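Local coordinates for dephospho-CoA kinase (Legionella pneumophila subsp. pneumophila, PDB 4TTR), which probably transfers a phosphate from ATP to the 3'-hydroxyl of dephospho-CoA, the last step of coenzyme A biosynthesis, at residues A[149-154]-A[168-173]; A[70-73]-A[78-81]; A[119-124]-A[205-210]. All blocks are in the same frame, centred on the assembly; numbering follows the deposited sequence. Where two conformers were deposited one is given.

Contact 1. Residues A[149-154]-A[168-173]; sequences ESQLDR and AILATQ
Leu170 makes nearly all of the contact on the side of residues 168-173, setting its two methyls against Leu152 and the flank of Gln151. The two segments belong to a helical hairpin of this P-loop kinase, in which helix 148-159 and helix 163-171 are joined by a short turn and which borders the P-loop. Walking along 168-173, the first polar event is at Ile169, whose carbonyl O takes a bond from Thr172 OG1 at 2.8 Å. The hydroxyl approaches from above the carbonyl plane, and this bond ties Thr172 back to the turn that holds Ile169. Next comes Leu170, with CG beside the backbone N (chi1 -67°), which carries its two methyls toward helix 148-159. CD1 meets CD2 of Leu152 at 3.4 Å, tighter than a usual carbon-carbon contact, while the other methyl, CD2, lies 3.9 Å from Gln151 NE2. Leu148 and Ile155 add to the same apolar patch around Leu170. At the end of the segment, the Gln173 side chain touches Ile25, in the P-loop. The amide of Gln151 turns to the same loop: NE2 is hydrogen-bonded to Ile25 O, beside the predicted ATP-binding residue Ala26, whose own O is bonded by Arg154 NH2. Nearer the backbone of the same glutamine side chain, Gln151 CB rests 3.8 Å from Leu170 CD1.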
loop_
_atom_site.group_PDB
_atom_site.type_symbol
_atom_site.label_atom_id
_atom_site.label_comp_id
_atom_site.label_asym_id
_atom_site.label_seq_id
_atom_site.Cartn_x
_atom_site.Cartn_y
_atom_site.Cartn_z
ATOM N N GLU A 149 13.737 5.993 -14.027
ATOM C CA GLU A 149 14.756 5.014 -14.393
ATOM C C GLU A 149 14.745 3.818 -13.434
ATOM O O GLU A 149 14.726 2.664 -13.865
ATOM C CB GLU A 149 16.141 5.669 -14.405
ATOM N N SER A 150 14.740 4.103 -12.135
ATOM C CA SER A 150 14.727 3.056 -11.112
ATOM C C SER A 150 13.487 2.174 -11.209
ATOM O O SER A 150 13.561 0.960 -11.015
ATOM C CB SER A 150 14.795 3.675 -9.712
ATOM O OG SER A 150 15.962 4.468 -9.547
ATOM N N GLN A 151 12.342 2.795 -11.474
ATOM C CA GLN A 151 11.084 2.064 -11.614
ATOM C C GLN A 151 11.131 1.095 -12.788
ATOM O O GLN A 151 10.611 -0.016 -12.707
ATOM C CB GLN A 151 9.915 3.028 -11.812
ATOM C CG GLN A 151 9.621 3.953 -10.649
ATOM C CD GLN A 151 8.493 4.910 -10.968
ATOM O OE1 GLN A 151 8.679 5.881 -11.701
ATOM N NE2 GLN A 151 7.308 4.630 -10.439
ATOM N N LEU A 152 11.739 1.524 -13.887
ATOM C CA LEU A 152 11.793 0.688 -15.077
ATOM C C LEU A 152 12.655 -0.536 -14.813
ATOM O O LEU A 152 12.274 -1.656 -15.157
ATOM C CB LEU A 152 12.328 1.471 -16.279
ATOM C CG LEU A 152 11.371 2.511 -16.870
ATOM C CD1 LEU A 152 12.038 3.256 -18.014
ATOM C CD2 LEU A 152 10.069 1.876 -17.346
ATOM N N ASP A 153 13.809 -0.319 -14.191
ATOM C CA ASP A 153 14.703 -1.415 -13.843
ATOM C C ASP A 153 13.977 -2.424 -12.969
ATOM O O ASP A 153 14.061 -3.632 -13.191
ATOM C CB ASP A 153 15.945 -0.888 -13.123
ATOM C CG ASP A 153 16.783 0.025 -13.998
ATOM O OD1 ASP A 153 16.789 -0.169 -15.232
ATOM O OD2 ASP A 153 17.434 0.940 -13.449
ATOM N N ARG A 154 13.246 -1.915 -11.986
ATOM C CA ARG A 154 12.515 -2.759 -11.055
ATOM C C ARG A 154 11.406 -3.526 -11.774
ATOM O O ARG A 154 11.165 -4.698 -11.487
ATOM C CB ARG A 154 11.929 -1.908 -9.929
ATOM C CG ARG A 154 11.803 -2.615 -8.588
ATOM C CD ARG A 154 12.661 -1.938 -7.529
ATOM N NE ARG A 154 12.332 -0.522 -7.376
ATOM C CZ ARG A 154 13.057 0.345 -6.675
ATOM N NH1 ARG A 154 14.179 -0.046 -6.083
ATOM N NH2 ARG A 154 12.683 1.615 -6.599
ATOM N N ALA A 168 5.344 1.904 -20.786
ATOM C CA ALA A 168 3.919 1.977 -21.086
ATOM C C ALA A 168 3.090 1.729 -19.829
ATOM O O ALA A 168 1.997 2.277 -19.675
ATOM C CB ALA A 168 3.552 0.976 -22.169
ATOM N N ILE A 169 3.615 0.893 -18.937
ATOM C CA ILE A 169 2.980 0.647 -17.646
ATOM C C ILE A 169 3.112 1.882 -16.764
ATOM O O ILE A 169 2.157 2.284 -16.100
ATOM C CB ILE A 169 3.598 -0.578 -16.944
ATOM C CG1 ILE A 169 3.160 -1.857 -17.659
ATOM C CG2 ILE A 169 3.179 -0.641 -15.478
ATOM C CD1 ILE A 169 4.103 -3.023 -17.469
ATOM N N LEU A 170 4.298 2.480 -16.759
ATOM C CA LEU A 170 4.525 3.702 -15.996
ATOM C C LEU A 170 3.727 4.863 -16.578
ATOM O O LEU A 170 3.302 5.759 -15.849
ATOM C CB LEU A 170 6.010 4.060 -15.969
ATOM C CG LEU A 170 6.946 3.120 -15.204
ATOM C CD1 LEU A 170 8.330 3.728 -15.144
ATOM C CD2 LEU A 170 6.439 2.817 -13.800
ATOM N N ALA A 171 3.524 4.835 -17.893
ATOM C CA ALA A 171 2.811 5.902 -18.589
ATOM C C ALA A 171 1.356 5.999 -18.137
ATOM O O ALA A 171 0.737 7.057 -18.253
ATOM C CB ALA A 171 2.880 5.684 -20.100
ATOM N N THR A 172 0.822 4.900 -17.613
ATOM C CA THR A 172 -0.592 4.823 -17.259
ATOM C C THR A 172 -0.851 4.941 -15.756
ATOM O O THR A 172 -1.988 4.806 -15.304
ATOM C CB THR A 172 -1.203 3.503 -17.761
ATOM O OG1 THR A 172 -0.387 2.404 -17.339
ATOM C CG2 THR A 172 -1.297 3.510 -19.278
ATOM N N GLN A 173 0.193 5.205 -14.980
ATOM C CA GLN A 173 0.035 5.317 -13.534
ATOM C C GLN A 173 -0.712 6.590 -13.161
ATOM O O GLN A 173 -0.724 7.549 -13.927
ATOM C CB GLN A 173 1.395 5.279 -12.844
ATOM C CG GLN A 173 2.204 4.048 -13.198
ATOM C CD GLN A 173 1.442 2.759 -12.946
ATOM O OE1 GLN A 173 0.596 2.687 -12.055
ATOM N NE2 GLN A 173 1.734 1.735 -13.738
#

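Contact 2. Residues A[70-73]-A[78-81]. With PO4 (phosphate ion), chain C.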
loop_
_atom_site.group_PDB
_atom_site.type_symbol
_atom_site.label_atom_id
_atom_site.label_comp_id
_atom_site.label_asym_id
_atom_site.label_seq_id
_atom_site.Cartn_x
_atom_site.Cartn_y
_atom_site.Cartn_z
ATOM N N SER A 70 -16.673 -15.603 -13.708
ATOM C CA SER A 70 -15.802 -16.768 -13.641
ATOM C C SER A 70 -14.362 -16.502 -14.077
ATOM O O SER A 70 -13.469 -17.287 -13.763
ATOM C CB SER A 70 -16.390 -17.889 -14.500
ATOM O OG SER A 70 -16.665 -17.429 -15.813
ATOM N N SER A 71 -14.131 -15.403 -14.794
ATOM C CA SER A 71 -12.798 -15.116 -15.327
ATOM C C SER A 71 -11.764 -14.861 -14.221
ATOM O O SER A 71 -10.569 -15.075 -14.431
ATOM C CB SER A 71 -12.845 -13.910 -16.280
ATOM O OG SER A 71 -12.962 -12.684 -15.577
ATOM N N VAL A 72 -12.215 -14.415 -13.050
ATOM C CA VAL A 72 -11.287 -14.112 -11.958
ATOM C C VAL A 72 -11.114 -15.278 -10.985
ATOM O O VAL A 72 -10.512 -15.117 -9.925
ATOM C CB VAL A 72 -11.732 -12.865 -11.156
ATOM C CG1 VAL A 72 -11.781 -11.639 -12.067
ATOM C CG2 VAL A 72 -13.069 -13.091 -10.478
ATOM N N VAL A 73 -11.638 -16.447 -11.351
ATOM C CA VAL A 73 -11.456 -17.665 -10.563
ATOM C C VAL A 73 -10.451 -18.589 -11.240
ATOM O O VAL A 73 -10.713 -19.099 -12.325
ATOM C CB VAL A 73 -12.779 -18.451 -10.381
ATOM C CG1 VAL A 73 -12.733 -19.280 -9.103
ATOM C CG2 VAL A 73 -13.975 -17.518 -10.368
ATOM N N GLU A 78 -8.923 -20.410 -6.238
ATOM C CA GLU A 78 -8.323 -19.209 -5.675
ATOM C C GLU A 78 -8.570 -18.035 -6.620
ATOM O O GLU A 78 -8.754 -18.230 -7.822
ATOM C CB GLU A 78 -6.822 -19.416 -5.455
ATOM C CG GLU A 78 -6.256 -18.679 -4.263
ATOM C CD GLU A 78 -6.802 -19.203 -2.947
ATOM O OE1 GLU A 78 -6.674 -20.419 -2.686
ATOM O OE2 GLU A 78 -7.367 -18.399 -2.177
ATOM N N LEU A 79 -8.579 -16.819 -6.085
ATOM C CA LEU A 79 -8.776 -15.635 -6.913
ATOM C C LEU A 79 -7.586 -15.396 -7.831
ATOM O O LEU A 79 -6.435 -15.593 -7.440
ATOM C CB LEU A 79 -9.006 -14.397 -6.048
ATOM C CG LEU A 79 -10.377 -14.218 -5.394
ATOM C CD1 LEU A 79 -10.376 -12.954 -4.550
ATOM C CD2 LEU A 79 -11.487 -14.162 -6.430
ATOM N N ASP A 80 -7.878 -14.984 -9.060
ATOM C CA ASP A 80 -6.850 -14.543 -9.992
ATOM C C ASP A 80 -6.501 -13.095 -9.675
ATOM O O ASP A 80 -7.062 -12.165 -10.259
ATOM C CB ASP A 80 -7.329 -14.686 -11.439
ATOM C CG ASP A 80 -6.225 -14.428 -12.451
ATOM O OD1 ASP A 80 -5.200 -13.810 -12.090
ATOM O OD2 ASP A 80 -6.387 -14.843 -13.615
ATOM N N ARG A 81 -5.567 -12.910 -8.750
ATOM C CA ARG A 81 -5.264 -11.588 -8.221
ATOM C C ARG A 81 -4.549 -10.704 -9.236
ATOM O O ARG A 81 -4.724 -9.486 -9.228
ATOM C CB ARG A 81 -4.432 -11.719 -6.948
ATOM C CG ARG A 81 -5.219 -12.347 -5.813
ATOM C CD ARG A 81 -4.430 -12.399 -4.521
ATOM N NE ARG A 81 -5.104 -13.221 -3.517
ATOM C CZ ARG A 81 -6.196 -12.853 -2.854
ATOM N NH1 ARG A 81 -6.760 -11.675 -3.086
ATOM N NH2 ARG A 81 -6.731 -13.670 -1.958
HETATM P P PO4 C . -7.035 -8.250 -3.799
HETATM O O1 PO4 C . -7.611 -9.127 -4.884
HETATM O O2 PO4 C . -6.913 -6.831 -4.302
HETATM O O3 PO4 C . -5.670 -8.768 -3.414
HETATM O O4 PO4 C . -7.941 -8.277 -2.591
#
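Asp80 and Val72 hold the two segments together by a single backbone bond, Asp80 N to Val72 O, 2.8 Å long. The same oxygen is touched by three further groups: Leu79 CA approaches Val72 O at 3.5 Å as a C-H...O contact, Asp80 CB lies 3.6 Å from it, and a methyl of Leu79 also reaches it. With chi1 at -172°, the Asp80 carboxylate swings opposite its own backbone N, and OD1 then accepts a bond from Arg83 N. Asp80 is thus the N-cap of helix 81-90 and, at the same time, the centre of an inverse gamma turn; with the lone β-bridge between Val73 and Leu79, it closes the loop that follows helix 59-68. Leu79 begins by pointing its CB away from 70-73, but its end returns: CD2 lies 3.8 Å from Val72 O, with Val72 CG2 a loose 4.5 Å off. Both of these side chains also pack on Ile84, and Leu79 reaches Ile64 and Ile65 as well. Arg81 is extended from CG to NE and sends NH1 to O3 of a phosphate ion, probably from the crystallisation liquor, in a weak bond of 3.1 Å; NH1 is also hydrogen-bonded to Thr54 OG1.

Contact 3. Residues A[119-124]-A[205-210]; sequences SPYCLI and QKYLRE
The Tyr121 ring carries Tyr207 CB over the centre of one face, 3.6 Å from the centroid and only 14° off the ring normal, a CH-pi contact. At its edge, near the ring plane, sits Leu208 CD2, 3.9 Å from Tyr121 CE1. The Tyr207 ring continues from that CB as an offset edge-to-face partner: it turns its edge toward the face of Tyr121, with centroids 5.4 Å apart and planes at 63°. Its nearest ring atom is CD2, 3.8 Å from Tyr121 CE2, and Tyr121 OH in turn lies at the edge of the Tyr207 ring. Tyr121 takes the crowded position between its backbone N and carbonyl carbon (chi1 67°), which stands the ring up against the helix. Its hydroxyl is hydrogen-bonded to His204 ND1, one turn before Leu208, and this fixes the far end of the ring on helix 192-213.

The contact thus joins the C-terminal helix to the chain leading into strand 122-125, which lies between strands 42-45 and 18-23 in the parallel sheet of the P-loop NTPase fold. Phe36, from the helix that follows the P-loop, touches both tyrosines, and Val19 of the central strand also meets Tyr207; helices 29-38 and 192-213 therefore share this aromatic core over the sheet.

Ser119 OG donates to Tyr121 O at 2.7 Å from above the carbonyl plane, and is also bonded to Asn42 N, at the neighbouring strand. Pro120 lies further out: its CB and CG both rest on Leu208 CD2, at 3.7 Å each, so that one leucine methyl fills the angle between the proline ring and the edge of Tyr121.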
loop_
_atom_site.group_PDB
_atom_site.type_symbol
_atom_site.label_atom_id
_atom_site.label_comp_id
_atom_site.label_asym_id
_atom_site.label_seq_id
_atom_site.Cartn_x
_atom_site.Cartn_y
_atom_site.Cartn_z
ATOM N N SER A 119 4.003 -0.701 19.911
ATOM C CA SER A 119 5.036 0.266 19.553
ATOM C C SER A 119 4.562 1.700 19.818
ATOM O O SER A 119 3.364 1.935 19.969
ATOM C CB SER A 119 5.439 0.090 18.085
ATOM O OG SER A 119 4.323 0.197 17.221
ATOM N N PRO A 120 5.506 2.660 19.889
ATOM C CA PRO A 120 5.179 4.059 20.204
ATOM C C PRO A 120 4.298 4.719 19.149
ATOM O O PRO A 120 3.525 5.626 19.461
ATOM C CB PRO A 120 6.553 4.741 20.267
ATOM C CG PRO A 120 7.533 3.639 20.437
ATOM C CD PRO A 120 6.958 2.465 19.732
ATOM N N TYR A 121 4.446 4.288 17.902
ATOM C CA TYR A 121 3.535 4.686 16.841
ATOM C C TYR A 121 3.375 3.496 15.908
ATOM O O TYR A 121 4.149 2.539 15.986
ATOM C CB TYR A 121 4.044 5.920 16.090
ATOM C CG TYR A 121 5.302 5.678 15.289
ATOM C CD1 TYR A 121 6.557 5.863 15.857
ATOM C CD2 TYR A 121 5.236 5.263 13.967
ATOM C CE1 TYR A 121 7.705 5.637 15.136
ATOM C CE2 TYR A 121 6.381 5.034 13.237
ATOM C CZ TYR A 121 7.613 5.221 13.826
ATOM O OH TYR A 121 8.760 4.999 13.108
ATOM N N CYS A 122 2.371 3.558 15.039
ATOM C CA CYS A 122 2.033 2.442 14.158
ATOM C C CYS A 122 2.124 2.862 12.697
ATOM O O CYS A 122 1.810 3.995 12.344
ATOM C CB CYS A 122 0.625 1.925 14.472
ATOM S SG CYS A 122 0.120 0.444 13.555
ATOM N N LEU A 123 2.564 1.934 11.859
ATOM C CA LEU A 123 2.634 2.151 10.423
ATOM C C LEU A 123 1.559 1.322 9.728
ATOM O O LEU A 123 1.472 0.117 9.937
ATOM C CB LEU A 123 4.020 1.781 9.902
ATOM C CG LEU A 123 4.396 2.313 8.524
ATOM C CD1 LEU A 123 4.676 3.807 8.582
ATOM C CD2 LEU A 123 5.603 1.561 8.007
ATOM N N ILE A 124 0.734 1.982 8.921
ATOM C CA ILE A 124 -0.321 1.314 8.169
ATOM C C ILE A 124 -0.047 1.432 6.670
ATOM O O ILE A 124 -0.161 2.513 6.094
ATOM C CB ILE A 124 -1.712 1.911 8.480
ATOM C CG1 ILE A 124 -1.940 1.996 9.993
ATOM C CG2 ILE A 124 -2.802 1.076 7.821
ATOM C CD1 ILE A 124 -3.228 2.695 10.391
ATOM N N GLN A 205 12.878 8.566 13.787
ATOM C CA GLN A 205 13.169 9.491 14.878
ATOM C C GLN A 205 12.211 10.682 14.854
ATOM O O GLN A 205 11.847 11.213 15.899
ATOM C CB GLN A 205 14.620 9.979 14.802
ATOM C CG GLN A 205 15.659 8.878 14.973
ATOM C CD GLN A 205 15.561 8.174 16.318
ATOM O OE1 GLN A 205 15.201 8.782 17.326
ATOM N NE2 GLN A 205 15.880 6.884 16.336
ATOM N N LYS A 206 11.801 11.099 13.661
ATOM C CA LYS A 206 10.828 12.177 13.529
ATOM C C LYS A 206 9.468 11.767 14.096
ATOM O O LYS A 206 8.839 12.530 14.823
ATOM C CB LYS A 206 10.687 12.581 12.064
ATOM C CG LYS A 206 9.857 13.828 11.826
ATOM C CD LYS A 206 9.576 14.006 10.340
ATOM C CE LYS A 206 9.143 15.422 10.018
ATOM N NZ LYS A 206 8.919 15.613 8.562
ATOM N N TYR A 207 9.018 10.560 13.763
ATOM C CA TYR A 207 7.720 10.072 14.223
ATOM C C TYR A 207 7.706 9.831 15.733
ATOM O O TYR A 207 6.714 10.123 16.400
ATOM C CB TYR A 207 7.339 8.782 13.488
ATOM C CG TYR A 207 7.117 8.950 12.000
ATOM C CD1 TYR A 207 6.502 10.084 11.490
ATOM C CD2 TYR A 207 7.521 7.970 11.106
ATOM C CE1 TYR A 207 6.296 10.235 10.133
ATOM C CE2 TYR A 207 7.322 8.114 9.748
ATOM C CZ TYR A 207 6.709 9.246 9.267
ATOM O OH TYR A 207 6.510 9.392 7.910
ATOM N N LEU A 208 8.797 9.288 16.267
ATOM C CA LEU A 208 8.945 9.138 17.712
ATOM C C LEU A 208 8.801 10.485 18.412
ATOM O O LEU A 208 8.096 10.603 19.412
ATOM C CB LEU A 208 10.304 8.527 18.065
ATOM C CG LEU A 208 10.534 7.036 17.809
ATOM C CD1 LEU A 208 11.946 6.663 18.229
ATOM C CD2 LEU A 208 9.516 6.172 18.545
ATOM N N ARG A 209 9.478 11.493 17.875
ATOM C CA ARG A 209 9.459 12.829 18.460
ATOM C C ARG A 209 8.047 13.408 18.459
ATOM O O ARG A 209 7.565 13.886 19.481
ATOM C CB ARG A 209 10.414 13.754 17.699
ATOM C CG ARG A 209 10.635 15.104 18.360
ATOM C CD ARG A 209 11.525 16.012 17.524
ATOM N NE ARG A 209 10.860 16.478 16.312
ATOM C CZ ARG A 209 9.894 17.392 16.289
ATOM N NH1 ARG A 209 9.463 17.941 17.417
ATOM N NH2 ARG A 209 9.352 17.752 15.136
ATOM N N GLU A 210 7.385 13.353 17.309
ATOM C CA GLU A 210 6.058 13.942 17.165
ATOM C C GLU A 210 4.972 13.165 17.913
ATOM O O GLU A 210 4.027 13.762 18.422
ATOM C CB GLU A 210 5.704 14.058 15.682
ATOM C CG GLU A 210 6.232 15.341 15.047
ATOM C CD GLU A 210 6.273 15.289 13.530
ATOM O OE1 GLU A 210 6.072 14.196 12.959
ATOM O OE2 GLU A 210 6.513 16.347 12.906
#

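Overall arrangement
The three contacts are separate, none touching another. Contacts 1 and 2 have centres 26 Å apart and nearest atoms about 13 Å apart, while contact 3 lies 31 Å from contact 1 and 38 Å from contact 2, centre to centre. Contacts 2 and 3 sit on opposite sides of the chain's centre. Contact 1 is the one beside the nucleotide loop: the Gln151 side chain is about 4 Å from that of Ala26 and about 8 Å from the 1,3-butanediol held there. Farther off, the Tyr207 side chain of contact 3 is about 12 Å from that of Lys29, another predicted ATP-binding residue. Contact 2 lies away from this site.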